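Local coordinates for alpha-pyrone synthesis polyketide synthase-like Pks18 (PDB 1TED), which probably makes tri- and tetraketide alpha-pyrones by extending medium- and long-chain aliphatic acyl-CoA starters with malonyl-CoA, at residues T294-D299 with T371-A376; V153-E158 with K196-C201; I135-L140 with L182-N187. One frame throughout, in Å; residues are numbered along the deposited sequence.

Contact 1 (T294-D299 with T371-A376); sequences TEMLWD and TGVAFA
Val373 pushes its two methyl groups off the strand and overlaps the ends of Met296 and Leu297, neighbouring residues on the last turns of helix 281-299. Of the 102 Å² buried between 294-299 and 371-376, half belongs to this one valine. Met296 meets it tip to tip: CE lies 4.0 Å from Val373 CG1 and the same distance from Val373 CG2, so the methionine methyl faces the fork of the valine instead of favouring one branch. The thioether chain leaves the helix with CG opposite the backbone N (chi1 173°) and then bends at both chi2 (-75°) and chi3, which swings CE toward the strand while SD stays back, 5.3 Å from Val373 CG2. Leu297 arrives differently. Its CB is directed across the line to the strand, yet its branch reaches over, and CD2 comes within 3.7 Å of Val373 CG2, the closest approach of the two segments. The other leucine methyl is set further off, CD1 being 4.7 Å from that same CG2. Val373 CG2 is thus shared by both helix residues, whereas CG1 meets only Met296 among them. No hydrogen bond crosses; three buried apolar side chains make the whole junction, with the helix backbone well separated from the strand, Leu297 CA to Val373 CA being 8.9 Å. Leu387 of the adjoining strand 382-390 touches both Met296 and Leu297, and Phe253 of strand 247-256 also packs on Met296, so the helix spans several strands. This is an outer-layer helix lying on the strands of the C-terminal half, as expected of the layered alpha-beta-alpha-beta-alpha thiolase fold of chalcone and stilbene synthases.

Contact 2 (V153-E158 with K196-C201); sequences VAIVKE and KALVVC
Ile155 points from helix 151-159 toward strand 196-204 and meets Leu198 with one branch and Val200 with the other. The helix belongs to an outer layer of the thiolase fold, on the N-terminal half; within 153-158, Ile155 makes the contact with strand 196-204, which runs parallel to its neighbour 135-142. Leu198 and Val200 are two residues apart, so both turn the same face to the helix; Val199 between them and Ala197 just before look to the other face and pack on helix 177-191. Toward Leu198 the isoleucine lies at a slant, CG2 touching Leu198 CD2 at 4.1 Å. Toward Val200 the meeting is end-on, made by the longer branch: with chi2 at -178°, CG1 and CD1 run on fully extended from the helix. Ser121 of helix 102-125 touches both Ile155 and Val200 and so closes in on the same spot. On another side of helix 151-159, Lys157 NZ forms a salt bridge with Glu261 OE1 of the second subunit, which places this side of the helix in the dimer interface. At the end-on meeting, Ile155 CD1 is 4.0 Å from both Val200 CG1 and Val200 CG2.

Contact 3 (I135-L140 with L182-N187); sequences IGLLVL and LGTATN
Leu137 reaches from strand 135-142 to the backbone of helix 177-191: its CD2 rests 3.9 Å from Thr184 O and 4.1 Å from Ala185 CA. With chi1 at 177° the leucine stretches CG away from its own backbone N, carrying the branch to the helix surface. Two residues on, Val139 crosses Thr184 at a slant, CG2 to CG2 at 4.0 Å. Thr184 is turned with chi1 -59°, which hands its methyl to the strand and leaves OG1 beside the backbone N, where it hydrogen-bonds to Asn180 O one turn back; the buried hydroxyl is therefore satisfied within its own helix. The segments 135-140 and 182-187 run nearly antiparallel, at 170°, their axes approaching to 8.8 Å, in the manner of a beta-alpha-beta crossover: helix 177-191, which starts just after the probable nucleophile Cys175, links the parallel strands 166-171 and 196-204 and forms part of the central helical layer of the thiolase fold. Val168 of the second subunit also packs on Thr184. On the helix side turned from the strand, Thr186 OG1 donates to Leu182 O at 3.1 Å from above the carbonyl plane, sharing that oxygen with Thr186 N.

In the fold
By hydrogen-bonded strand order the two halves form one continuous mixed sheet. Contacts 2 and 3 lie on the strands of its N-terminal half, their centres about 10 Å apart, and their segments alternate along the chain; contact 1 comes later, on the strands of the C-terminal half, its centre about 29 Å from that of contact 2 and 21 Å from that of contact 3. Strands 135-142 and 196-204 are parallel neighbours, joined by a probable hydrogen bond from Leu198 N to Leu137 O of 2.7 Å. Contacts 2 and 3 place helices on both faces of the N-terminal strands, 151-159 outside and 177-191 in the central layer, and both adjoin the homodimer's second subunit.

Contact 1 (T294-D299 with T371-A376)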
ATOM      1  N   THR A 294     -11.467  13.381  21.395  1.00 29.15           N
ATOM      2  CA  THR A 294     -12.012  14.631  21.913  1.00 29.42           C
ATOM      3  C   THR A 294     -11.691  15.822  21.009  1.00 28.83           C
ATOM      4  O   THR A 294     -12.541  16.683  20.769  1.00 29.12           O
ATOM      5  CB  THR A 294     -11.469  14.932  23.323  1.00 30.63           C
ATOM      6  OG1 THR A 294     -11.917  13.922  24.232  1.00 31.68           O
ATOM      7  CG2 THR A 294     -11.958  16.307  23.804  1.00 31.36           C
ATOM      8  N   GLU A 295     -10.461  15.871  20.514  1.00 29.48           N
ATOM      9  CA  GLU A 295     -10.057  16.968  19.648  1.00 31.54           C
ATOM     10  C   GLU A 295     -10.825  16.939  18.328  1.00 31.25           C
ATOM     11  O   GLU A 295     -11.292  17.982  17.859  1.00 30.71           O
ATOM     12  CB  GLU A 295      -8.551  16.915  19.385  1.00 33.72           C
ATOM     13  CG  GLU A 295      -7.975  18.256  18.982  1.00 42.10           C
ATOM     14  CD  GLU A 295      -8.032  19.282  20.110  1.00 46.37           C
ATOM     15  OE1 GLU A 295      -9.079  19.391  20.781  1.00 48.08           O
ATOM     16  OE2 GLU A 295      -7.027  19.996  20.325  1.00 52.02           O
ATOM     17  N   MET A 296     -10.962  15.746  17.745  1.00 30.01           N
ATOM     18  CA  MET A 296     -11.672  15.558  16.475  1.00 28.75           C
ATOM     19  C   MET A 296     -13.157  15.890  16.588  1.00 27.87           C
ATOM     20  O   MET A 296     -13.722  16.542  15.711  1.00 30.23           O
ATOM     21  CB  MET A 296     -11.489  14.112  15.979  1.00 30.34           C
ATOM     22  CG  MET A 296     -12.312  13.727  14.744  1.00 26.80           C
ATOM     23  SD  MET A 296     -14.059  13.453  15.093  1.00 31.04           S
ATOM     24  CE  MET A 296     -14.021  11.813  15.794  1.00 25.09           C
ATOM     25  N   LEU A 297     -13.798  15.429  17.655  1.00 27.68           N
ATOM     26  CA  LEU A 297     -15.212  15.718  17.851  1.00 27.97           C
ATOM     27  C   LEU A 297     -15.399  17.224  18.007  1.00 28.58           C
ATOM     28  O   LEU A 297     -16.362  17.791  17.482  1.00 28.78           O
ATOM     29  CB  LEU A 297     -15.753  14.997  19.090  1.00 26.52           C
ATOM     30  CG  LEU A 297     -15.904  13.475  18.971  1.00 27.95           C
ATOM     31  CD1 LEU A 297     -16.250  12.897  20.330  1.00 25.65           C
ATOM     32  CD2 LEU A 297     -16.987  13.126  17.951  1.00 27.03           C
ATOM     33  N   TRP A 298     -14.482  17.877  18.725  1.00 29.09           N
ATOM     34  CA  TRP A 298     -14.580  19.320  18.914  1.00 29.95           C
ATOM     35  C   TRP A 298     -14.565  20.018  17.554  1.00 30.12           C
ATOM     36  O   TRP A 298     -15.298  20.979  17.344  1.00 29.38           O
ATOM     37  CB  TRP A 298     -13.424  19.855  19.761  1.00 29.65           C
ATOM     38  CG  TRP A 298     -13.600  21.316  20.118  1.00 31.30           C
ATOM     39  CD1 TRP A 298     -14.272  21.825  21.199  1.00 30.32           C
ATOM     40  CD2 TRP A 298     -13.145  22.447  19.362  1.00 27.74           C
ATOM     41  NE1 TRP A 298     -14.260  23.195  21.159  1.00 29.60           N
ATOM     42  CE2 TRP A 298     -13.578  23.604  20.042  1.00 28.61           C
ATOM     43  CE3 TRP A 298     -12.416  22.593  18.173  1.00 28.26           C
ATOM     44  CZ2 TRP A 298     -13.304  24.901  19.573  1.00 29.16           C
ATOM     45  CZ3 TRP A 298     -12.143  23.877  17.707  1.00 27.73           C
ATOM     46  CH2 TRP A 298     -12.586  25.015  18.408  1.00 28.45           C
ATOM     47  N   ASP A 299     -13.733  19.536  16.633  1.00 32.25           N
ATOM     48  CA  ASP A 299     -13.670  20.127  15.299  1.00 32.73           C
ATOM     49  C   ASP A 299     -15.040  20.031  14.639  1.00 31.91           C
ATOM     50  O   ASP A 299     -15.361  20.810  13.749  1.00 31.98           O
ATOM     51  CB  ASP A 299     -12.651  19.406  14.407  1.00 35.89           C
ATOM     52  CG  ASP A 299     -11.214  19.676  14.810  1.00 37.35           C
ATOM     53  OD1 ASP A 299     -10.906  20.821  15.187  1.00 41.24           O
ATOM     54  OD2 ASP A 299     -10.387  18.743  14.726  1.00 39.45           O
ATOM     55  N   THR A 371     -25.158   9.080  15.200  1.00 26.72           N
ATOM     56  CA  THR A 371     -23.816   9.584  14.938  1.00 25.07           C
ATOM     57  C   THR A 371     -22.802   8.701  15.639  1.00 25.56           C
ATOM     58  O   THR A 371     -22.922   8.443  16.827  1.00 25.94           O
ATOM     59  CB  THR A 371     -23.661  11.040  15.428  1.00 24.15           C
ATOM     60  OG1 THR A 371     -24.526  11.883  14.665  1.00 26.06           O
ATOM     61  CG2 THR A 371     -22.226  11.525  15.267  1.00 21.72           C
ATOM     62  N   GLY A 372     -21.793   8.246  14.912  1.00 24.51           N
ATOM     63  CA  GLY A 372     -20.814   7.389  15.539  1.00 24.58           C
ATOM     64  C   GLY A 372     -19.372   7.694  15.204  1.00 25.30           C
ATOM     65  O   GLY A 372     -19.068   8.418  14.256  1.00 26.12           O
ATOM     66  N   VAL A 373     -18.485   7.141  16.019  1.00 23.79           N
ATOM     67  CA  VAL A 373     -17.058   7.293  15.833  1.00 22.74           C
ATOM     68  C   VAL A 373     -16.471   5.890  15.771  1.00 24.21           C
ATOM     69  O   VAL A 373     -16.806   5.021  16.584  1.00 23.79           O
ATOM     70  CB  VAL A 373     -16.377   8.021  17.014  1.00 22.44           C
ATOM     71  CG1 VAL A 373     -14.867   8.034  16.788  1.00 21.19           C
ATOM     72  CG2 VAL A 373     -16.935   9.458  17.174  1.00 19.47           C
ATOM     73  N   ALA A 374     -15.613   5.665  14.788  1.00 23.99           N
ATOM     74  CA  ALA A 374     -14.963   4.380  14.650  1.00 23.99           C
ATOM     75  C   ALA A 374     -13.465   4.646  14.680  1.00 25.19           C
ATOM     76  O   ALA A 374     -13.004   5.700  14.229  1.00 26.08           O
ATOM     77  CB  ALA A 374     -15.357   3.725  13.339  1.00 22.17           C
ATOM     78  N   PHE A 375     -12.711   3.722  15.258  1.00 24.83           N
ATOM     79  CA  PHE A 375     -11.268   3.865  15.283  1.00 25.80           C
ATOM     80  C   PHE A 375     -10.600   2.536  15.532  1.00 26.02           C
ATOM     81  O   PHE A 375     -11.201   1.626  16.091  1.00 27.23           O
ATOM     82  CB  PHE A 375     -10.803   4.914  16.313  1.00 24.89           C
ATOM     83  CG  PHE A 375     -11.213   4.623  17.732  1.00 25.93           C
ATOM     84  CD1 PHE A 375     -10.568   3.649  18.473  1.00 23.98           C
ATOM     85  CD2 PHE A 375     -12.233   5.350  18.330  1.00 24.46           C
ATOM     86  CE1 PHE A 375     -10.932   3.405  19.790  1.00 26.45           C
ATOM     87  CE2 PHE A 375     -12.602   5.109  19.645  1.00 25.90           C
ATOM     88  CZ  PHE A 375     -11.950   4.136  20.375  1.00 27.11           C
ATOM     89  N   ALA A 376      -9.357   2.437  15.078  1.00 27.38           N
ATOM     90  CA  ALA A 376      -8.556   1.237  15.232  1.00 27.31           C
ATOM     91  C   ALA A 376      -7.119   1.693  15.423  1.00 27.64           C
ATOM     92  O   ALA A 376      -6.827   2.896  15.353  1.00 25.74           O
ATOM     93  CB  ALA A 376      -8.685   0.362  14.001  1.00 28.51           C
TER

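Contact 2 (V153-E158 with K196-C201)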
ATOM      1  N   VAL A 153      -5.883  -7.616  -8.717  1.00 29.42           N
ATOM      2  CA  VAL A 153      -5.984  -7.932 -10.138  1.00 31.07           C
ATOM      3  C   VAL A 153      -7.114  -8.946 -10.401  1.00 31.85           C
ATOM      4  O   VAL A 153      -7.916  -8.766 -11.321  1.00 33.82           O
ATOM      5  CB  VAL A 153      -4.650  -8.498 -10.686  1.00 29.11           C
ATOM      6  CG1 VAL A 153      -4.844  -9.029 -12.083  1.00 28.18           C
ATOM      7  CG2 VAL A 153      -3.589  -7.407 -10.694  1.00 28.54           C
ATOM      8  N   ALA A 154      -7.183  -9.997  -9.588  1.00 31.44           N
ATOM      9  CA  ALA A 154      -8.209 -11.029  -9.740  1.00 30.94           C
ATOM     10  C   ALA A 154      -9.637 -10.504  -9.556  1.00 29.84           C
ATOM     11  O   ALA A 154     -10.565 -11.010 -10.178  1.00 28.17           O
ATOM     12  CB  ALA A 154      -7.944 -12.187  -8.765  1.00 30.98           C
ATOM     13  N   ILE A 155      -9.815  -9.504  -8.696  1.00 30.85           N
ATOM     14  CA  ILE A 155     -11.133  -8.915  -8.472  1.00 28.10           C
ATOM     15  C   ILE A 155     -11.632  -8.225  -9.755  1.00 29.57           C
ATOM     16  O   ILE A 155     -12.768  -8.429 -10.192  1.00 28.69           O
ATOM     17  CB  ILE A 155     -11.092  -7.883  -7.318  1.00 27.19           C
ATOM     18  CG1 ILE A 155     -10.806  -8.600  -5.987  1.00 26.91           C
ATOM     19  CG2 ILE A 155     -12.410  -7.131  -7.247  1.00 26.95           C
ATOM     20  CD1 ILE A 155     -10.788  -7.696  -4.749  1.00 20.27           C
ATOM     21  N   VAL A 156     -10.771  -7.410 -10.359  1.00 30.36           N
ATOM     22  CA  VAL A 156     -11.109  -6.705 -11.591  1.00 28.94           C
ATOM     23  C   VAL A 156     -11.461  -7.715 -12.694  1.00 30.27           C
ATOM     24  O   VAL A 156     -12.452  -7.557 -13.409  1.00 27.83           O
ATOM     25  CB  VAL A 156      -9.914  -5.816 -12.055  1.00 28.69           C
ATOM     26  CG1 VAL A 156     -10.169  -5.241 -13.459  1.00 24.04           C
ATOM     27  CG2 VAL A 156      -9.697  -4.695 -11.047  1.00 26.71           C
ATOM     28  N   LYS A 157     -10.635  -8.751 -12.824  1.00 31.27           N
ATOM     29  CA  LYS A 157     -10.865  -9.776 -13.832  1.00 33.73           C
ATOM     30  C   LYS A 157     -12.121 -10.582 -13.536  1.00 35.10           C
ATOM     31  O   LYS A 157     -12.943 -10.811 -14.426  1.00 35.98           O
ATOM     32  CB  LYS A 157      -9.660 -10.714 -13.934  1.00 34.00           C
ATOM     33  CG  LYS A 157      -8.449 -10.078 -14.615  1.00 34.35           C
ATOM     34  CD  LYS A 157      -7.374 -11.106 -14.927  1.00 33.96           C
ATOM     35  CE  LYS A 157      -6.267 -10.496 -15.767  1.00 36.13           C
ATOM     36  NZ  LYS A 157      -5.376 -11.547 -16.307  1.00 38.69           N
ATOM     37  N   GLU A 158     -12.276 -10.997 -12.284  1.00 34.68           N
ATOM     38  CA  GLU A 158     -13.427 -11.780 -11.871  1.00 35.40           C
ATOM     39  C   GLU A 158     -14.763 -11.031 -11.967  1.00 34.87           C
ATOM     40  O   GLU A 158     -15.747 -11.575 -12.468  1.00 34.02           O
ATOM     41  CB  GLU A 158     -13.232 -12.255 -10.436  1.00 38.83           C
ATOM     42  CG  GLU A 158     -13.662 -13.677 -10.223  1.00 45.53           C
ATOM     43  CD  GLU A 158     -12.787 -14.633 -10.991  1.00 48.97           C
ATOM     44  OE1 GLU A 158     -11.565 -14.655 -10.728  1.00 52.08           O
ATOM     45  OE2 GLU A 158     -13.317 -15.359 -11.859  1.00 51.71           O
ATOM     46  N   LYS A 196     -17.299   5.814  -8.533  1.00 27.44           N
ATOM     47  CA  LYS A 196     -17.411   5.087  -7.278  1.00 27.04           C
ATOM     48  C   LYS A 196     -16.092   4.386  -7.038  1.00 26.96           C
ATOM     49  O   LYS A 196     -15.295   4.180  -7.967  1.00 24.71           O
ATOM     50  CB  LYS A 196     -18.522   4.039  -7.341  1.00 26.30           C
ATOM     51  CG  LYS A 196     -19.835   4.553  -7.894  1.00 27.89           C
ATOM     52  CD  LYS A 196     -20.427   5.646  -7.032  1.00 29.02           C
ATOM     53  CE  LYS A 196     -21.565   6.334  -7.766  1.00 29.04           C
ATOM     54  NZ  LYS A 196     -22.118   7.456  -6.982  1.00 32.60           N
ATOM     55  N   ALA A 197     -15.864   4.016  -5.785  1.00 26.91           N
ATOM     56  CA  ALA A 197     -14.645   3.326  -5.418  1.00 26.65           C
ATOM     57  C   ALA A 197     -15.015   2.075  -4.648  1.00 26.22           C
ATOM     58  O   ALA A 197     -16.000   2.065  -3.886  1.00 24.22           O
ATOM     59  CB  ALA A 197     -13.767   4.233  -4.568  1.00 26.45           C
ATOM     60  N   LEU A 198     -14.230   1.025  -4.869  1.00 24.82           N
ATOM     61  CA  LEU A 198     -14.430  -0.251  -4.204  1.00 25.82           C
ATOM     62  C   LEU A 198     -13.260  -0.468  -3.249  1.00 27.49           C
ATOM     63  O   LEU A 198     -12.094  -0.417  -3.662  1.00 28.44           O
ATOM     64  CB  LEU A 198     -14.483  -1.396  -5.230  1.00 26.47           C
ATOM     65  CG  LEU A 198     -14.541  -2.829  -4.670  1.00 28.76           C
ATOM     66  CD1 LEU A 198     -15.870  -3.065  -3.972  1.00 27.80           C
ATOM     67  CD2 LEU A 198     -14.378  -3.839  -5.791  1.00 28.66           C
ATOM     68  N   VAL A 199     -13.578  -0.679  -1.973  1.00 27.66           N
ATOM     69  CA  VAL A 199     -12.565  -0.922  -0.949  1.00 26.99           C
ATOM     70  C   VAL A 199     -12.681  -2.362  -0.464  1.00 26.83           C
ATOM     71  O   VAL A 199     -13.768  -2.835  -0.130  1.00 29.32           O
ATOM     72  CB  VAL A 199     -12.722   0.052   0.249  1.00 26.65           C
ATOM     73  CG1 VAL A 199     -11.704  -0.276   1.330  1.00 25.62           C
ATOM     74  CG2 VAL A 199     -12.496   1.462  -0.222  1.00 25.15           C
ATOM     75  N   VAL A 200     -11.555  -3.062  -0.430  1.00 25.85           N
ATOM     76  CA  VAL A 200     -11.561  -4.453  -0.023  1.00 24.38           C
ATOM     77  C   VAL A 200     -10.462  -4.753   0.988  1.00 26.56           C
ATOM     78  O   VAL A 200      -9.280  -4.524   0.730  1.00 26.46           O
ATOM     79  CB  VAL A 200     -11.404  -5.387  -1.271  1.00 24.99           C
ATOM     80  CG1 VAL A 200     -11.409  -6.840  -0.859  1.00 22.02           C
ATOM     81  CG2 VAL A 200     -12.536  -5.134  -2.256  1.00 21.84           C
ATOM     82  N   CYS A 201     -10.873  -5.239   2.155  1.00 25.82           N
ATOM     83  CA  CYS A 201      -9.941  -5.610   3.205  1.00 26.26           C
ATOM     84  C   CYS A 201     -10.064  -7.127   3.325  1.00 26.96           C
ATOM     85  O   CYS A 201     -11.154  -7.658   3.517  1.00 29.43           O
ATOM     86  CB  CYS A 201     -10.313  -4.918   4.514  1.00 26.42           C
ATOM     87  SG  CYS A 201     -10.344  -3.106   4.414  1.00 25.57           S
TER

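Contact 3 (I135-L140 with L182-N187)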
ATOM      1  N   ILE A 135     -17.094   2.416 -11.688  1.00 29.38           N
ATOM      2  CA  ILE A 135     -16.155   2.075 -10.630  1.00 28.10           C
ATOM      3  C   ILE A 135     -14.741   2.399 -11.080  1.00 27.25           C
ATOM      4  O   ILE A 135     -14.126   1.615 -11.790  1.00 28.82           O
ATOM      5  CB  ILE A 135     -16.244   0.586 -10.295  1.00 27.83           C
ATOM      6  CG1 ILE A 135     -17.673   0.253  -9.860  1.00 29.94           C
ATOM      7  CG2 ILE A 135     -15.248   0.237  -9.215  1.00 27.56           C
ATOM      8  CD1 ILE A 135     -17.878  -1.197  -9.489  1.00 31.55           C
ATOM      9  N   GLY A 136     -14.228   3.551 -10.650  1.00 26.35           N
ATOM     10  CA  GLY A 136     -12.889   3.970 -11.044  1.00 26.81           C
ATOM     11  C   GLY A 136     -11.704   3.687 -10.123  1.00 26.03           C
ATOM     12  O   GLY A 136     -10.557   3.954 -10.498  1.00 26.38           O
ATOM     13  N   LEU A 137     -11.954   3.154  -8.933  1.00 25.57           N
ATOM     14  CA  LEU A 137     -10.866   2.864  -7.996  1.00 25.35           C
ATOM     15  C   LEU A 137     -11.141   1.622  -7.157  1.00 24.30           C
ATOM     16  O   LEU A 137     -12.257   1.386  -6.700  1.00 23.57           O
ATOM     17  CB  LEU A 137     -10.633   4.065  -7.060  1.00 24.43           C
ATOM     18  CG  LEU A 137      -9.582   3.974  -5.945  1.00 22.80           C
ATOM     19  CD1 LEU A 137      -8.195   3.756  -6.532  1.00 21.83           C
ATOM     20  CD2 LEU A 137      -9.597   5.262  -5.129  1.00 25.30           C
ATOM     21  N   LEU A 138     -10.097   0.837  -6.965  1.00 24.09           N
ATOM     22  CA  LEU A 138     -10.170  -0.377  -6.179  1.00 24.30           C
ATOM     23  C   LEU A 138      -9.028  -0.327  -5.179  1.00 23.70           C
ATOM     24  O   LEU A 138      -7.858  -0.338  -5.576  1.00 22.66           O
ATOM     25  CB  LEU A 138     -10.002  -1.602  -7.079  1.00 23.53           C
ATOM     26  CG  LEU A 138      -9.581  -2.900  -6.386  1.00 24.70           C
ATOM     27  CD1 LEU A 138     -10.587  -3.279  -5.329  1.00 26.18           C
ATOM     28  CD2 LEU A 138      -9.476  -4.002  -7.412  1.00 28.52           C
ATOM     29  N   VAL A 139      -9.354  -0.246  -3.890  1.00 24.06           N
ATOM     30  CA  VAL A 139      -8.310  -0.217  -2.867  1.00 22.86           C
ATOM     31  C   VAL A 139      -8.313  -1.546  -2.134  1.00 23.08           C
ATOM     32  O   VAL A 139      -9.340  -1.996  -1.606  1.00 22.22           O
ATOM     33  CB  VAL A 139      -8.514   0.935  -1.852  1.00 24.17           C
ATOM     34  CG1 VAL A 139      -7.350   0.972  -0.863  1.00 22.62           C
ATOM     35  CG2 VAL A 139      -8.615   2.255  -2.583  1.00 22.85           C
ATOM     36  N   LEU A 140      -7.155  -2.182  -2.105  1.00 23.39           N
ATOM     37  CA  LEU A 140      -7.030  -3.474  -1.453  1.00 24.04           C
ATOM     38  C   LEU A 140      -6.054  -3.375  -0.282  1.00 24.97           C
ATOM     39  O   LEU A 140      -4.908  -2.961  -0.454  1.00 22.91           O
ATOM     40  CB  LEU A 140      -6.543  -4.503  -2.475  1.00 24.40           C
ATOM     41  CG  LEU A 140      -6.546  -5.998  -2.151  1.00 27.04           C
ATOM     42  CD1 LEU A 140      -5.453  -6.315  -1.143  1.00 25.38           C
ATOM     43  CD2 LEU A 140      -7.931  -6.411  -1.654  1.00 24.69           C
ATOM     44  N   LEU A 182     -10.177   3.517   3.222  1.00 30.77           N
ATOM     45  CA  LEU A 182     -11.389   4.311   3.090  1.00 29.23           C
ATOM     46  C   LEU A 182     -11.078   5.767   2.766  1.00 28.67           C
ATOM     47  O   LEU A 182     -11.774   6.391   1.964  1.00 28.37           O
ATOM     48  CB  LEU A 182     -12.205   4.247   4.382  1.00 28.93           C
ATOM     49  CG  LEU A 182     -13.482   5.084   4.399  1.00 29.30           C
ATOM     50  CD1 LEU A 182     -14.343   4.741   3.190  1.00 29.29           C
ATOM     51  CD2 LEU A 182     -14.245   4.818   5.694  1.00 31.86           C
ATOM     52  N   GLY A 183     -10.037   6.305   3.396  1.00 28.49           N
ATOM     53  CA  GLY A 183      -9.663   7.690   3.152  1.00 28.45           C
ATOM     54  C   GLY A 183      -9.244   7.926   1.714  1.00 29.75           C
ATOM     55  O   GLY A 183      -9.478   8.992   1.141  1.00 28.98           O
ATOM     56  N   THR A 184      -8.626   6.907   1.126  1.00 29.37           N
ATOM     57  CA  THR A 184      -8.166   6.965  -0.249  1.00 29.33           C
ATOM     58  C   THR A 184      -9.373   7.007  -1.190  1.00 29.88           C
ATOM     59  O   THR A 184      -9.406   7.781  -2.149  1.00 28.75           O
ATOM     60  CB  THR A 184      -7.291   5.735  -0.553  1.00 29.98           C
ATOM     61  OG1 THR A 184      -6.176   5.730   0.351  1.00 32.88           O
ATOM     62  CG2 THR A 184      -6.773   5.763  -1.979  1.00 29.94           C
ATOM     63  N   ALA A 185     -10.370   6.180  -0.898  1.00 28.57           N
ATOM     64  CA  ALA A 185     -11.589   6.123  -1.702  1.00 28.97           C
ATOM     65  C   ALA A 185     -12.358   7.424  -1.541  1.00 27.75           C
ATOM     66  O   ALA A 185     -13.014   7.889  -2.467  1.00 28.50           O
ATOM     67  CB  ALA A 185     -12.465   4.945  -1.253  1.00 27.26           C
ATOM     68  N   THR A 186     -12.274   7.995  -0.346  1.00 27.68           N
ATOM     69  CA  THR A 186     -12.953   9.239  -0.023  1.00 28.82           C
ATOM     70  C   THR A 186     -12.440  10.409  -0.853  1.00 27.64           C
ATOM     71  O   THR A 186     -13.232  11.181  -1.391  1.00 25.77           O
ATOM     72  CB  THR A 186     -12.802   9.556   1.480  1.00 29.48           C
ATOM     73  OG1 THR A 186     -13.733   8.761   2.222  1.00 33.68           O
ATOM     74  CG2 THR A 186     -13.066  11.006   1.755  1.00 33.02           C
ATOM     75  N   ASN A 187     -11.118  10.538  -0.954  1.00 26.83           N
ATOM     76  CA  ASN A 187     -10.536  11.623  -1.728  1.00 26.71           C
ATOM     77  C   ASN A 187     -10.860  11.438  -3.214  1.00 26.66           C
ATOM     78  O   ASN A 187     -11.237  12.389  -3.896  1.00 24.93           O
ATOM     79  CB  ASN A 187      -9.014  11.676  -1.534  1.00 26.81           C
ATOM     80  CG  ASN A 187      -8.606  11.886  -0.073  1.00 28.50           C
ATOM     81  OD1 ASN A 187      -9.271  12.595   0.685  1.00 27.93           O
ATOM     82  ND2 ASN A 187      -7.493  11.279   0.315  1.00 28.86           N
TER